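Long-range contact in transcriptional regulator, HTH_3 family (Vibrio cholerae, PDB 1Y9Q), which probably binds DNA as a dimeric two-domain transcription factor, with a helix-turn-helix region and a cupin domain that holds zinc and D-methionine: residues A[131-142]-A[149-160]. Sequence-based numbering, arbitrary orientation.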
ATOM      1  N   HIS A 131      18.099   9.217   0.464  1.00 12.48           N
ATOM      2  CA  HIS A 131      19.388   9.364   1.136  1.00 13.37           C
ATOM      3  C   HIS A 131      19.068   9.666   2.597  1.00 12.65           C
ATOM      4  O   HIS A 131      18.480  10.705   2.912  1.00 14.64           O
ATOM      5  CB  HIS A 131      20.200  10.510   0.526  1.00 16.55           C
ATOM      6  CG  HIS A 131      21.617  10.565   1.006  1.00 20.93           C
ATOM      7  ND1 HIS A 131      22.428  11.662   0.814  1.00 23.16           N
ATOM      8  CD2 HIS A 131      22.368   9.659   1.680  1.00 22.70           C
ATOM      9  CE1 HIS A 131      23.613  11.433   1.353  1.00 24.49           C
ATOM     10  NE2 HIS A 131      23.602  10.224   1.884  1.00 23.45           N
ATOM     11  N   VAL A 132      19.430   8.743   3.483  1.00 14.01           N
ATOM     12  CA  VAL A 132      19.151   8.907   4.905  1.00 14.50           C
ATOM     13  C   VAL A 132      20.098   9.897   5.573  1.00 15.07           C
ATOM     14  O   VAL A 132      21.311   9.699   5.597  1.00 15.87           O
ATOM     15  CB  VAL A 132      19.228   7.553   5.644  1.00 14.27           C
ATOM     16  CG1 VAL A 132      18.765   7.723   7.087  1.00 13.66           C
ATOM     17  CG2 VAL A 132      18.353   6.523   4.936  1.00 12.47           C
ATOM     18  N   LEU A 133      19.532  10.969   6.113  1.00 15.64           N
ATOM     19  CA  LEU A 133      20.330  11.991   6.781  1.00 17.08           C
ATOM     20  C   LEU A 133      20.498  11.690   8.272  1.00 17.09           C
ATOM     21  O   LEU A 133      21.538  11.994   8.862  1.00 17.72           O
ATOM     22  CB  LEU A 133      19.675  13.363   6.612  1.00 19.55           C
ATOM     23  CG  LEU A 133      19.427  13.825   5.171  1.00 20.71           C
ATOM     24  CD1 LEU A 133      18.760  15.189   5.174  1.00 20.86           C
ATOM     25  CD2 LEU A 133      20.753  13.882   4.418  1.00 20.73           C
ATOM     26  N   GLU A 134      19.480  11.080   8.868  1.00 16.84           N
ATOM     27  CA  GLU A 134      19.515  10.765  10.289  1.00 20.02           C
ATOM     28  C   GLU A 134      18.634   9.575  10.645  1.00 17.93           C
ATOM     29  O   GLU A 134      17.555   9.397  10.077  1.00 17.46           O
ATOM     30  CB  GLU A 134      19.052  11.978  11.100  1.00 22.29           C
ATOM     31  CG  GLU A 134      19.189  11.805  12.606  1.00 30.06           C
ATOM     32  CD  GLU A 134      18.338  12.788  13.383  1.00 35.24           C
ATOM     33  OE1 GLU A 134      18.352  13.990  13.041  1.00 38.53           O
ATOM     34  OE2 GLU A 134      17.656  12.359  14.340  1.00 40.11           O
ATOM     35  N   GLY A 135      19.107   8.767  11.589  1.00 17.48           N
ATOM     36  CA  GLY A 135      18.352   7.614  12.037  1.00 15.85           C
ATOM     37  C   GLY A 135      18.380   6.394  11.139  1.00 16.34           C
ATOM     38  O   GLY A 135      19.226   6.257  10.251  1.00 15.22           O
ATOM     39  N   ILE A 136      17.439   5.495  11.395  1.00 15.77           N
ATOM     40  CA  ILE A 136      17.304   4.259  10.646  1.00 17.53           C
ATOM     41  C   ILE A 136      15.884   4.233  10.090  1.00 17.88           C
ATOM     42  O   ILE A 136      14.927   4.544  10.798  1.00 18.79           O
ATOM     43  CB  ILE A 136      17.522   3.030  11.563  1.00 18.01           C
ATOM     44  CG1 ILE A 136      18.964   3.018  12.082  1.00 18.65           C
ATOM     45  CG2 ILE A 136      17.212   1.744  10.805  1.00 18.52           C
ATOM     46  CD1 ILE A 136      19.240   1.909  13.076  1.00 18.51           C
HETATM   47  N   MSE A 137      15.751   3.871   8.821  1.00 18.70           N
HETATM   48  CA  MSE A 137      14.442   3.821   8.186  1.00 18.56           C
HETATM   49  C   MSE A 137      14.384   2.644   7.222  1.00 19.01           C
HETATM   50  O   MSE A 137      15.401   2.007   6.958  1.00 20.17           O
HETATM   51  CB  MSE A 137      14.196   5.118   7.409  1.00 19.96           C
HETATM   52  CG  MSE A 137      14.967   5.178   6.096  1.00 22.72           C
HETATM   53 SE   MSE A 137      14.499   6.687   5.001  1.00 35.81          SE
HETATM   54  CE  MSE A 137      12.675   6.179   4.564  1.00 22.60           C
ATOM     55  N   LYS A 138      13.190   2.346   6.711  1.00 19.91           N
ATOM     56  CA  LYS A 138      13.036   1.274   5.736  1.00 19.41           C
ATOM     57  C   LYS A 138      12.172   1.774   4.580  1.00 17.43           C
ATOM     58  O   LYS A 138      11.304   2.615   4.766  1.00 15.32           O
ATOM     59  CB  LYS A 138      12.428   0.018   6.376  1.00 21.82           C
ATOM     60  CG  LYS A 138      11.168   0.237   7.192  1.00 26.46           C
ATOM     61  CD  LYS A 138      10.671  -1.105   7.749  1.00 27.17           C
ATOM     62  CE  LYS A 138       9.392  -0.959   8.560  1.00 29.67           C
ATOM     63  NZ  LYS A 138       8.924  -2.285   9.057  1.00 32.18           N
ATOM     64  N   VAL A 139      12.446   1.278   3.379  1.00 17.77           N
ATOM     65  CA  VAL A 139      11.711   1.697   2.193  1.00 16.93           C
ATOM     66  C   VAL A 139      11.137   0.473   1.505  1.00 16.97           C
ATOM     67  O   VAL A 139      11.859  -0.486   1.239  1.00 18.92           O
ATOM     68  CB  VAL A 139      12.647   2.429   1.209  1.00 16.11           C
ATOM     69  CG1 VAL A 139      11.865   2.909  -0.009  1.00 15.95           C
ATOM     70  CG2 VAL A 139      13.312   3.608   1.906  1.00 17.99           C
ATOM     71  N   PHE A 140       9.847   0.509   1.201  1.00 17.06           N
ATOM     72  CA  PHE A 140       9.198  -0.629   0.561  1.00 16.81           C
ATOM     73  C   PHE A 140       9.020  -0.489  -0.954  1.00 18.07           C
ATOM     74  O   PHE A 140       8.593   0.554  -1.451  1.00 16.89           O
ATOM     75  CB  PHE A 140       7.828  -0.860   1.207  1.00 18.36           C
ATOM     76  CG  PHE A 140       7.141  -2.123   0.755  1.00 20.17           C
ATOM     77  CD1 PHE A 140       7.362  -3.327   1.420  1.00 21.01           C
ATOM     78  CD2 PHE A 140       6.269  -2.105  -0.329  1.00 19.79           C
ATOM     79  CE1 PHE A 140       6.720  -4.493   1.014  1.00 21.23           C
ATOM     80  CE2 PHE A 140       5.621  -3.271  -0.746  1.00 20.84           C
ATOM     81  CZ  PHE A 140       5.848  -4.465  -0.070  1.00 20.96           C
ATOM     82  N   PHE A 141       9.362  -1.553  -1.675  1.00 18.16           N
ATOM     83  CA  PHE A 141       9.221  -1.624  -3.127  1.00 19.45           C
ATOM     84  C   PHE A 141       9.661  -3.011  -3.592  1.00 19.50           C
ATOM     85  O   PHE A 141      10.406  -3.696  -2.892  1.00 19.01           O
ATOM     86  CB  PHE A 141      10.017  -0.502  -3.829  1.00 17.90           C
ATOM     87  CG  PHE A 141      11.510  -0.622  -3.723  1.00 16.89           C
ATOM     88  CD1 PHE A 141      12.215  -1.483  -4.556  1.00 17.35           C
ATOM     89  CD2 PHE A 141      12.220   0.167  -2.821  1.00 17.14           C
ATOM     90  CE1 PHE A 141      13.603  -1.560  -4.499  1.00 18.05           C
ATOM     91  CE2 PHE A 141      13.613   0.097  -2.752  1.00 17.50           C
ATOM     92  CZ  PHE A 141      14.306  -0.767  -3.594  1.00 17.97           C
ATOM     93  N   ASP A 142       9.185  -3.428  -4.761  1.00 21.46           N
ATOM     94  CA  ASP A 142       9.506  -4.750  -5.286  1.00 21.68           C
ATOM     95  C   ASP A 142       9.144  -5.819  -4.258  1.00 22.61           C
ATOM     96  O   ASP A 142       9.895  -6.773  -4.046  1.00 21.68           O
ATOM     97  CB  ASP A 142      10.990  -4.857  -5.649  1.00 24.14           C
ATOM     98  CG  ASP A 142      11.379  -3.939  -6.792  1.00 28.42           C
ATOM     99  OD1 ASP A 142      10.497  -3.592  -7.608  1.00 28.56           O
ATOM    100  OD2 ASP A 142      12.569  -3.574  -6.886  1.00 32.00           O
ATOM    101  N   GLN A 149      20.431   2.787   6.943  1.00 21.43           N
ATOM    102  CA  GLN A 149      20.958   3.520   8.087  1.00 22.07           C
ATOM    103  C   GLN A 149      21.448   4.880   7.605  1.00 20.54           C
ATOM    104  O   GLN A 149      21.463   5.148   6.398  1.00 18.20           O
ATOM    105  CB  GLN A 149      22.125   2.761   8.711  1.00 24.10           C
ATOM    106  CG  GLN A 149      21.781   1.352   9.156  1.00 29.90           C
ATOM    107  CD  GLN A 149      22.990   0.622   9.695  1.00 31.55           C
ATOM    108  OE1 GLN A 149      23.627   1.077  10.644  1.00 32.61           O
ATOM    109  NE2 GLN A 149      23.316  -0.514   9.089  1.00 33.84           N
ATOM    110  N   GLN A 150      21.860   5.726   8.544  1.00 19.84           N
ATOM    111  CA  GLN A 150      22.355   7.053   8.208  1.00 20.68           C
ATOM    112  C   GLN A 150      23.429   6.974   7.129  1.00 18.22           C
ATOM    113  O   GLN A 150      24.349   6.159   7.214  1.00 19.65           O
ATOM    114  CB  GLN A 150      22.932   7.749   9.451  1.00 21.11           C
ATOM    115  CG  GLN A 150      23.523   9.124   9.148  1.00 26.61           C
ATOM    116  CD  GLN A 150      24.013   9.860  10.385  1.00 28.63           C
ATOM    117  OE1 GLN A 150      24.798   9.329  11.167  1.00 30.87           O
ATOM    118  NE2 GLN A 150      23.559  11.095  10.557  1.00 30.58           N
ATOM    119  N   GLY A 151      23.301   7.816   6.110  1.00 19.02           N
ATOM    120  CA  GLY A 151      24.278   7.828   5.034  1.00 17.88           C
ATOM    121  C   GLY A 151      23.987   6.862   3.900  1.00 17.25           C
ATOM    122  O   GLY A 151      24.504   7.029   2.797  1.00 16.53           O
ATOM    123  N   GLU A 152      23.166   5.850   4.158  1.00 17.52           N
ATOM    124  CA  GLU A 152      22.844   4.882   3.121  1.00 16.16           C
ATOM    125  C   GLU A 152      21.855   5.488   2.128  1.00 15.67           C
ATOM    126  O   GLU A 152      21.137   6.440   2.444  1.00 14.96           O
ATOM    127  CB  GLU A 152      22.305   3.591   3.744  1.00 19.44           C
ATOM    128  CG  GLU A 152      23.293   2.988   4.752  1.00 24.32           C
ATOM    129  CD  GLU A 152      23.053   1.518   5.032  1.00 25.86           C
ATOM    130  OE1 GLU A 152      21.909   1.149   5.360  1.00 25.51           O
ATOM    131  OE2 GLU A 152      24.019   0.732   4.927  1.00 30.26           O
ATOM    132  N   HIS A 153      21.825   4.933   0.924  1.00 14.89           N
ATOM    133  CA  HIS A 153      20.966   5.466  -0.123  1.00 15.27           C
ATOM    134  C   HIS A 153      20.483   4.373  -1.051  1.00 15.63           C
ATOM    135  O   HIS A 153      21.043   3.282  -1.083  1.00 16.86           O
ATOM    136  CB  HIS A 153      21.754   6.501  -0.918  1.00 16.72           C
ATOM    137  CG  HIS A 153      23.131   6.042  -1.282  1.00 19.17           C
ATOM    138  ND1 HIS A 153      23.373   5.134  -2.292  1.00 21.67           N
ATOM    139  CD2 HIS A 153      24.336   6.317  -0.728  1.00 19.84           C
ATOM    140  CE1 HIS A 153      24.667   4.871  -2.343  1.00 22.31           C
ATOM    141  NE2 HIS A 153      25.272   5.577  -1.403  1.00 18.38           N
ATOM    142  N   ILE A 154      19.437   4.673  -1.809  1.00 13.77           N
ATOM    143  CA  ILE A 154      18.882   3.700  -2.738  1.00 13.38           C
ATOM    144  C   ILE A 154      17.919   4.420  -3.674  1.00 12.25           C
ATOM    145  O   ILE A 154      17.442   5.510  -3.358  1.00 11.76           O
ATOM    146  CB  ILE A 154      18.114   2.607  -1.951  1.00 14.40           C
ATOM    147  CG1 ILE A 154      17.926   1.352  -2.805  1.00 16.46           C
ATOM    148  CG2 ILE A 154      16.760   3.148  -1.501  1.00 14.37           C
ATOM    149  CD1 ILE A 154      17.336   0.185  -2.025  1.00 15.94           C
ATOM    150  N   ARG A 155      17.662   3.831  -4.837  1.00 11.81           N
ATOM    151  CA  ARG A 155      16.695   4.408  -5.761  1.00 11.57           C
ATOM    152  C   ARG A 155      15.788   3.287  -6.225  1.00 13.13           C
ATOM    153  O   ARG A 155      16.174   2.115  -6.197  1.00 13.72           O
ATOM    154  CB  ARG A 155      17.369   5.099  -6.958  1.00 10.86           C
ATOM    155  CG  ARG A 155      18.324   4.258  -7.785  1.00 15.35           C
ATOM    156  CD  ARG A 155      18.435   4.833  -9.205  1.00 15.74           C
ATOM    157  NE  ARG A 155      17.390   4.293 -10.070  1.00 16.66           N
ATOM    158  CZ  ARG A 155      17.138   4.710 -11.308  1.00 17.97           C
ATOM    159  NH1 ARG A 155      17.844   5.694 -11.847  1.00 14.92           N
ATOM    160  NH2 ARG A 155      16.200   4.108 -12.025  1.00 16.78           N
ATOM    161  N   PHE A 156      14.577   3.638  -6.640  1.00 13.60           N
ATOM    162  CA  PHE A 156      13.625   2.633  -7.085  1.00 14.42           C
ATOM    163  C   PHE A 156      12.561   3.231  -7.990  1.00 15.24           C
ATOM    164  O   PHE A 156      12.351   4.445  -7.999  1.00 14.71           O
ATOM    165  CB  PHE A 156      12.956   1.988  -5.863  1.00 12.91           C
ATOM    166  CG  PHE A 156      12.136   2.944  -5.038  1.00 13.02           C
ATOM    167  CD1 PHE A 156      10.763   3.073  -5.250  1.00 12.94           C
ATOM    168  CD2 PHE A 156      12.735   3.714  -4.045  1.00 14.62           C
ATOM    169  CE1 PHE A 156       9.999   3.956  -4.481  1.00 14.69           C
ATOM    170  CE2 PHE A 156      11.983   4.598  -3.275  1.00 11.63           C
ATOM    171  CZ  PHE A 156      10.613   4.720  -3.491  1.00 13.29           C
ATOM    172  N   PHE A 157      11.904   2.374  -8.763  1.00 13.72           N
ATOM    173  CA  PHE A 157      10.833   2.822  -9.638  1.00 14.60           C
ATOM    174  C   PHE A 157       9.630   2.966  -8.718  1.00 13.61           C
ATOM    175  O   PHE A 157       9.195   1.995  -8.099  1.00 13.94           O
ATOM    176  CB  PHE A 157      10.580   1.783 -10.732  1.00 17.72           C
ATOM    177  CG  PHE A 157      11.700   1.683 -11.722  1.00 23.04           C
ATOM    178  CD1 PHE A 157      11.869   2.662 -12.695  1.00 24.64           C
ATOM    179  CD2 PHE A 157      12.617   0.639 -11.652  1.00 25.21           C
ATOM    180  CE1 PHE A 157      12.943   2.607 -13.585  1.00 26.89           C
ATOM    181  CE2 PHE A 157      13.695   0.573 -12.536  1.00 28.06           C
ATOM    182  CZ  PHE A 157      13.856   1.561 -13.504  1.00 27.90           C
ATOM    183  N   SER A 158       9.108   4.187  -8.619  1.00 13.85           N
ATOM    184  CA  SER A 158       7.991   4.478  -7.732  1.00 13.02           C
ATOM    185  C   SER A 158       6.600   4.285  -8.314  1.00 13.98           C
ATOM    186  O   SER A 158       5.605   4.553  -7.630  1.00 12.68           O
ATOM    187  CB  SER A 158       8.110   5.908  -7.190  1.00 16.64           C
ATOM    188  OG  SER A 158       7.936   6.871  -8.220  1.00 17.27           O
ATOM    189  N   ASP A 159       6.520   3.837  -9.564  1.00 12.83           N
ATOM    190  CA  ASP A 159       5.219   3.599 -10.178  1.00 14.73           C
ATOM    191  C   ASP A 159       4.741   2.205  -9.771  1.00 17.42           C
ATOM    192  O   ASP A 159       4.335   1.383 -10.600  1.00 17.50           O
ATOM    193  CB  ASP A 159       5.294   3.744 -11.709  1.00 14.08           C
ATOM    194  CG  ASP A 159       6.329   2.828 -12.350  1.00 21.18           C
ATOM    195  OD1 ASP A 159       7.140   2.211 -11.626  1.00 19.34           O
ATOM    196  OD2 ASP A 159       6.336   2.737 -13.597  1.00 23.09           O
ATOM    197  N   GLN A 160       4.815   1.957  -8.467  1.00 17.74           N
ATOM    198  CA  GLN A 160       4.397   0.696  -7.865  1.00 17.93           C
ATOM    199  C   GLN A 160       4.107   0.990  -6.405  1.00 18.67           C
ATOM    200  O   GLN A 160       4.529   2.027  -5.883  1.00 18.71           O
ATOM    201  CB  GLN A 160       5.522  -0.341  -7.941  1.00 19.39           C
ATOM    202  CG  GLN A 160       6.763   0.036  -7.130  1.00 17.15           C
ATOM    203  CD  GLN A 160       7.788  -1.078  -7.088  1.00 18.73           C
ATOM    204  OE1 GLN A 160       7.483  -2.194  -6.670  1.00 18.05           O
ATOM    205  NE2 GLN A 160       9.013  -0.783  -7.522  1.00 16.53           N
TER
HETATM  206  O   HOH W   1      21.625   5.601  11.472  1.00 27.14           O
HETATM  207  O   HOH W   2      12.545  -0.480  -8.366  1.00 26.50           O
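Phe141 and Phe156 meet in the gap between the two sheets of the cupin sandwich, where the axes of strands 137-141 and 153-157 come within 8.6 Å and run 24° apart. CB of Phe141 starts beside Gln160 NE2 and Phe156 CD1. Its chi1 of 68° sets CG between the backbone N and carbonyl carbon and turns one ring face toward CB of Phe156, which stands 3.5 Å from the Phe141 ring centroid, a CH-pi contact. CG, CD1 and CE1 all lie against that CB; CD2 also touches Phe156 CG, CE2 runs on to Ile154 CD1, and CZ meets that methyl at 3.5 Å, at the ring edge. The phenyl planes are 6° apart but offset, so CB of Phe156, more than its ring, sits over the face. Val139 CG1 packs on Phe156 CE2. Beside this apolar patch, Gln160 OE1 accepts the backbone N-H of Asp142 (N to OE1 2.8 Å) from above its carbonyl plane, while NE2 bonds Phe157 O and, at longer range, Asp142 OD1. Val132 N bonds Glu152 O, Gly151 N bonds Val132 O, and Gln150 NE2 reaches Leu133 O at 2.8 Å, fastening turn 149-152 to strand 127-134. Phe156, about 5 Å from the zinc ion, meets its ligand His162 and probably helps to position it. Apolar contacts and a side-chain amide thus bridge the gap, whereas mainly backbone bonds secure the turn.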